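Local atomic coordinates of probable Ni/Fe-hydrogenase 1 B-type cytochrome subunit (Escherichia coli K-12, PDB entry 6G94), a protein that probably serves as the haem-binding b-type cytochrome of hydrogenase 1, carrying electrons at the bacterial inner membrane. Residues F64-M68 with F148-S152. Sequence-based numbering, arbitrary orientation.
With HEM (protoporphyrin IX containing Fe), chain B.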
ATOM      1  N   PHE I  64      29.904   4.763  23.282  1.00 45.27           N
ATOM      2  CA  PHE I  64      30.072   5.610  24.476  1.00 47.39           C
ATOM      3  C   PHE I  64      30.827   4.897  25.594  1.00 48.85           C
ATOM      4  O   PHE I  64      31.577   5.517  26.356  1.00 49.32           O
ATOM      5  CB  PHE I  64      28.719   6.101  25.000  1.00 48.63           C
ATOM      6  CG  PHE I  64      27.868   6.773  23.964  1.00 49.00           C
ATOM      7  CD1 PHE I  64      28.444   7.430  22.877  1.00 48.26           C
ATOM      8  CD2 PHE I  64      26.485   6.758  24.079  1.00 50.74           C
ATOM      9  CE1 PHE I  64      27.662   8.038  21.913  1.00 50.09           C
ATOM     10  CE2 PHE I  64      25.684   7.372  23.121  1.00 51.74           C
ATOM     11  CZ  PHE I  64      26.275   8.013  22.036  1.00 53.31           C
ATOM     12  N   SER I  65      30.629   3.583  25.673  1.00 49.61           N
ATOM     13  CA  SER I  65      31.119   2.808  26.798  1.00 48.75           C
ATOM     14  C   SER I  65      32.513   2.267  26.463  1.00 48.87           C
ATOM     15  O   SER I  65      33.353   2.115  27.362  1.00 50.65           O
ATOM     16  CB  SER I  65      30.095   1.736  27.231  1.00 47.67           C
ATOM     17  OG  SER I  65      29.934   0.736  26.253  1.00 49.21           O
ATOM     18  N   ALA I  66      32.784   2.045  25.171  1.00 47.46           N
ATOM     19  CA  ALA I  66      34.168   1.847  24.701  1.00 47.11           C
ATOM     20  C   ALA I  66      34.985   3.109  24.935  1.00 46.42           C
ATOM     21  O   ALA I  66      36.157   3.055  25.263  1.00 49.18           O
ATOM     22  CB  ALA I  66      34.212   1.439  23.241  1.00 45.17           C
ATOM     23  N   GLY I  67      34.339   4.248  24.794  1.00 46.29           N
ATOM     24  CA  GLY I  67      34.975   5.514  25.054  1.00 49.94           C
ATOM     25  C   GLY I  67      35.211   5.745  26.522  1.00 54.36           C
ATOM     26  O   GLY I  67      36.074   6.525  26.891  1.00 57.75           O
ATOM     27  N   MET I  68      34.433   5.073  27.364  1.00 57.43           N
ATOM     28  CA  MET I  68      34.626   5.133  28.810  1.00 56.14           C
ATOM     29  C   MET I  68      35.878   4.358  29.158  1.00 55.41           C
ATOM     30  O   MET I  68      36.815   4.916  29.731  1.00 53.79           O
ATOM     31  CB  MET I  68      33.409   4.577  29.559  1.00 54.92           C
ATOM     32  CG  MET I  68      32.170   5.458  29.471  1.00 53.39           C
ATOM     33  SD  MET I  68      32.300   6.924  30.510  1.00 55.55           S
ATOM     34  CE  MET I  68      30.661   7.637  30.354  1.00 51.53           C
ATOM     35  N   PHE I 148      33.503  13.716  24.834  1.00 51.47           N
ATOM     36  CA  PHE I 148      32.744  13.893  26.071  1.00 52.53           C
ATOM     37  C   PHE I 148      31.905  15.151  26.083  1.00 55.16           C
ATOM     38  O   PHE I 148      30.889  15.212  26.780  1.00 57.22           O
ATOM     39  CB  PHE I 148      33.660  13.887  27.297  1.00 53.32           C
ATOM     40  CG  PHE I 148      33.812  12.539  27.908  1.00 53.91           C
ATOM     41  CD1 PHE I 148      32.779  11.984  28.633  1.00 53.84           C
ATOM     42  CD2 PHE I 148      34.962  11.805  27.716  1.00 55.57           C
ATOM     43  CE1 PHE I 148      32.888  10.721  29.172  1.00 54.32           C
ATOM     44  CE2 PHE I 148      35.089  10.542  28.256  1.00 56.97           C
ATOM     45  CZ  PHE I 148      34.046   9.997  28.984  1.00 57.89           C
ATOM     46  N   ALA I 149      32.328  16.147  25.326  1.00 56.10           N
ATOM     47  CA  ALA I 149      31.561  17.380  25.210  1.00 55.17           C
ATOM     48  C   ALA I 149      30.233  17.035  24.574  1.00 52.94           C
ATOM     49  O   ALA I 149      29.219  17.596  24.937  1.00 52.28           O
ATOM     50  CB  ALA I 149      32.299  18.423  24.397  1.00 54.04           C
ATOM     51  N   LEU I 150      30.250  16.107  23.624  1.00 50.69           N
ATOM     52  CA  LEU I 150      29.035  15.608  23.013  1.00 50.45           C
ATOM     53  C   LEU I 150      28.185  14.739  23.926  1.00 52.91           C
ATOM     54  O   LEU I 150      26.983  14.908  23.999  1.00 55.75           O
ATOM     55  CB  LEU I 150      29.365  14.809  21.769  1.00 48.13           C
ATOM     56  CG  LEU I 150      29.986  15.565  20.627  1.00 47.16           C
ATOM     57  CD1 LEU I 150      30.348  14.591  19.524  1.00 44.90           C
ATOM     58  CD2 LEU I 150      29.035  16.647  20.150  1.00 46.92           C
ATOM     59  N   TYR I 151      28.825  13.804  24.607  1.00 50.98           N
ATOM     60  CA  TYR I 151      28.159  12.870  25.501  1.00 49.12           C
ATOM     61  C   TYR I 151      27.514  13.493  26.757  1.00 49.53           C
ATOM     62  O   TYR I 151      26.423  13.118  27.149  1.00 47.94           O
ATOM     63  CB  TYR I 151      29.131  11.734  25.847  1.00 46.22           C
ATOM     64  CG  TYR I 151      28.567  10.685  26.751  1.00 47.29           C
ATOM     65  CD1 TYR I 151      28.602  10.851  28.125  1.00 50.55           C
ATOM     66  CD2 TYR I 151      27.994   9.529  26.251  1.00 46.60           C
ATOM     67  CE1 TYR I 151      28.074   9.904  28.986  1.00 50.77           C
ATOM     68  CE2 TYR I 151      27.467   8.568  27.105  1.00 47.46           C
ATOM     69  CZ  TYR I 151      27.512   8.762  28.469  1.00 48.97           C
ATOM     70  OH  TYR I 151      27.002   7.837  29.335  1.00 49.44           O
ATOM     71  N   SER I 152      28.216  14.423  27.384  1.00 51.10           N
ATOM     72  CA  SER I 152      27.770  15.067  28.612  1.00 53.12           C
ATOM     73  C   SER I 152      26.799  16.214  28.371  1.00 58.36           C
ATOM     74  O   SER I 152      26.366  16.874  29.309  1.00 62.54           O
ATOM     75  CB  SER I 152      28.980  15.592  29.378  1.00 50.55           C
TER
HETATM   76  CHA HEM B 301      30.757  10.067  17.596  1.00 49.15           C
HETATM   77  CHB HEM B 301      35.007   8.079  16.716  1.00 52.07           C
HETATM   78  CHC HEM B 301      36.281   8.769  21.298  1.00 51.64           C
HETATM   79  CHD HEM B 301      31.800  10.193  22.285  1.00 51.13           C
HETATM   80  C1A HEM B 301      31.862   9.579  16.976  1.00 49.41           C
HETATM   81  C2A HEM B 301      32.038   9.630  15.592  1.00 48.77           C
HETATM   82  C3A HEM B 301      33.234   9.080  15.330  1.00 49.97           C
HETATM   83  C4A HEM B 301      33.790   8.682  16.555  1.00 50.11           C
HETATM   84  CMA HEM B 301      33.835   8.915  13.954  1.00 50.21           C
HETATM   85  CAA HEM B 301      31.049  10.169  14.582  1.00 47.63           C
HETATM   86  CBA HEM B 301      31.127  11.674  14.420  1.00 47.56           C
HETATM   87  CGA HEM B 301      30.130  12.118  13.398  1.00 50.81           C
HETATM   88  O1A HEM B 301      30.214  11.848  12.194  1.00 48.87           O
HETATM   89  O2A HEM B 301      29.172  12.801  13.765  1.00 55.51           O
HETATM   90  C1B HEM B 301      35.740   8.124  17.909  1.00 53.34           C
HETATM   91  C2B HEM B 301      37.097   7.705  18.009  1.00 51.55           C
HETATM   92  C3B HEM B 301      37.451   7.919  19.297  1.00 52.45           C
HETATM   93  C4B HEM B 301      36.275   8.456  19.964  1.00 51.33           C
HETATM   94  CMB HEM B 301      37.955   7.153  16.894  1.00 48.46           C
HETATM   95  CAB HEM B 301      38.727   7.690  19.987  1.00 55.39           C
HETATM   96  CBB HEM B 301      39.711   7.017  19.422  1.00 59.19           C
HETATM   97  C1C HEM B 301      35.143   9.162  21.990  1.00 51.74           C
HETATM   98  C2C HEM B 301      35.057   9.308  23.376  1.00 50.05           C
HETATM   99  C3C HEM B 301      33.785   9.721  23.646  1.00 50.68           C
HETATM  100  C4C HEM B 301      33.101   9.818  22.417  1.00 50.13           C
HETATM  101  CMC HEM B 301      36.153   9.094  24.391  1.00 47.00           C
HETATM  102  CAC HEM B 301      33.257  10.004  24.996  1.00 52.02           C
HETATM  103  CBC HEM B 301      32.215   9.332  25.466  1.00 49.37           C
HETATM  104  C1D HEM B 301      31.194  10.305  21.053  1.00 51.72           C
HETATM  105  C2D HEM B 301      29.847  10.847  20.944  1.00 50.61           C
HETATM  106  C3D HEM B 301      29.536  10.808  19.624  1.00 50.92           C
HETATM  107  C4D HEM B 301      30.724  10.250  18.959  1.00 50.35           C
HETATM  108  CMD HEM B 301      29.017  11.311  22.116  1.00 48.35           C
HETATM  109  CAD HEM B 301      28.262  11.241  18.917  1.00 49.12           C
HETATM  110  CBD HEM B 301      27.016  10.574  19.491  1.00 51.00           C
HETATM  111  CGD HEM B 301      25.735  10.899  18.769  1.00 53.57           C
HETATM  112  O1D HEM B 301      25.180  11.999  18.890  1.00 54.47           O
HETATM  113  O2D HEM B 301      25.197  10.055  18.049  1.00 52.37           O
HETATM  114  NA  HEM B 301      32.958   9.025  17.569  1.00 49.96           N
HETATM  115  NB  HEM B 301      35.294   8.554  19.086  1.00 52.85           N
HETATM  116  NC  HEM B 301      33.936   9.423  21.438  1.00 49.93           N
HETATM  117  ND  HEM B 301      31.686   9.970  19.850  1.00 52.39           N
HETATM  118 FE   HEM B 301      33.358   9.278  19.473  1.00 47.76          FE
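The rings of F64 and Y151 meet in an offset edge-to-face pair, centroids 5.3 Å apart and planes at 70°, where helices 55-83 and 130-151, both predicted to span the membrane, pass each other beside the haem. Y151 presents its CD2-CE2 edge to one face of F64, and its CE2 also reaches F64 CB at 3.5 Å. CG of Y151 stands anti to the backbone N (chi1 -179°), which carries the ring across to helix 55-83. M68 supplies the sulfur contact, a Met-aromatic pair with F148: its SD lies in the plane of that ring, at the edge, 3.8 Å from F148 CZ. The bend of M68 at chi2 (-75°) turns methyl CE toward Y151, 3.7 Å from its CE1, and the thioether thereby spans both rings. The haem meets these side chains through its peripheral vinyl and methyl groups. Its vinyl carbon CAC sits over the centre of one F148 face, while methyl CMD packs against F64 CE1 and, at 3.5 Å, L150 CB. With no side chain, G67 lets its backbone lie close to the porphyrin, its O 3.6 Å from HEM CMC. Replacing F148 by an alanine would remove the face lying against vinyl CAC and is likely to leave M68 SD without its ring-edge partner. Y151 OH is hydrogen-bonded to an acidic side chain of another protein chain, and H181 ND1 and R60 NE hydrogen-bond to the haem. The chemistry between the helices is thus apolar, aromatic and sulfur-based, consistent with this part of the pocket gripping the porphyrin edge mainly by van der Waals packing.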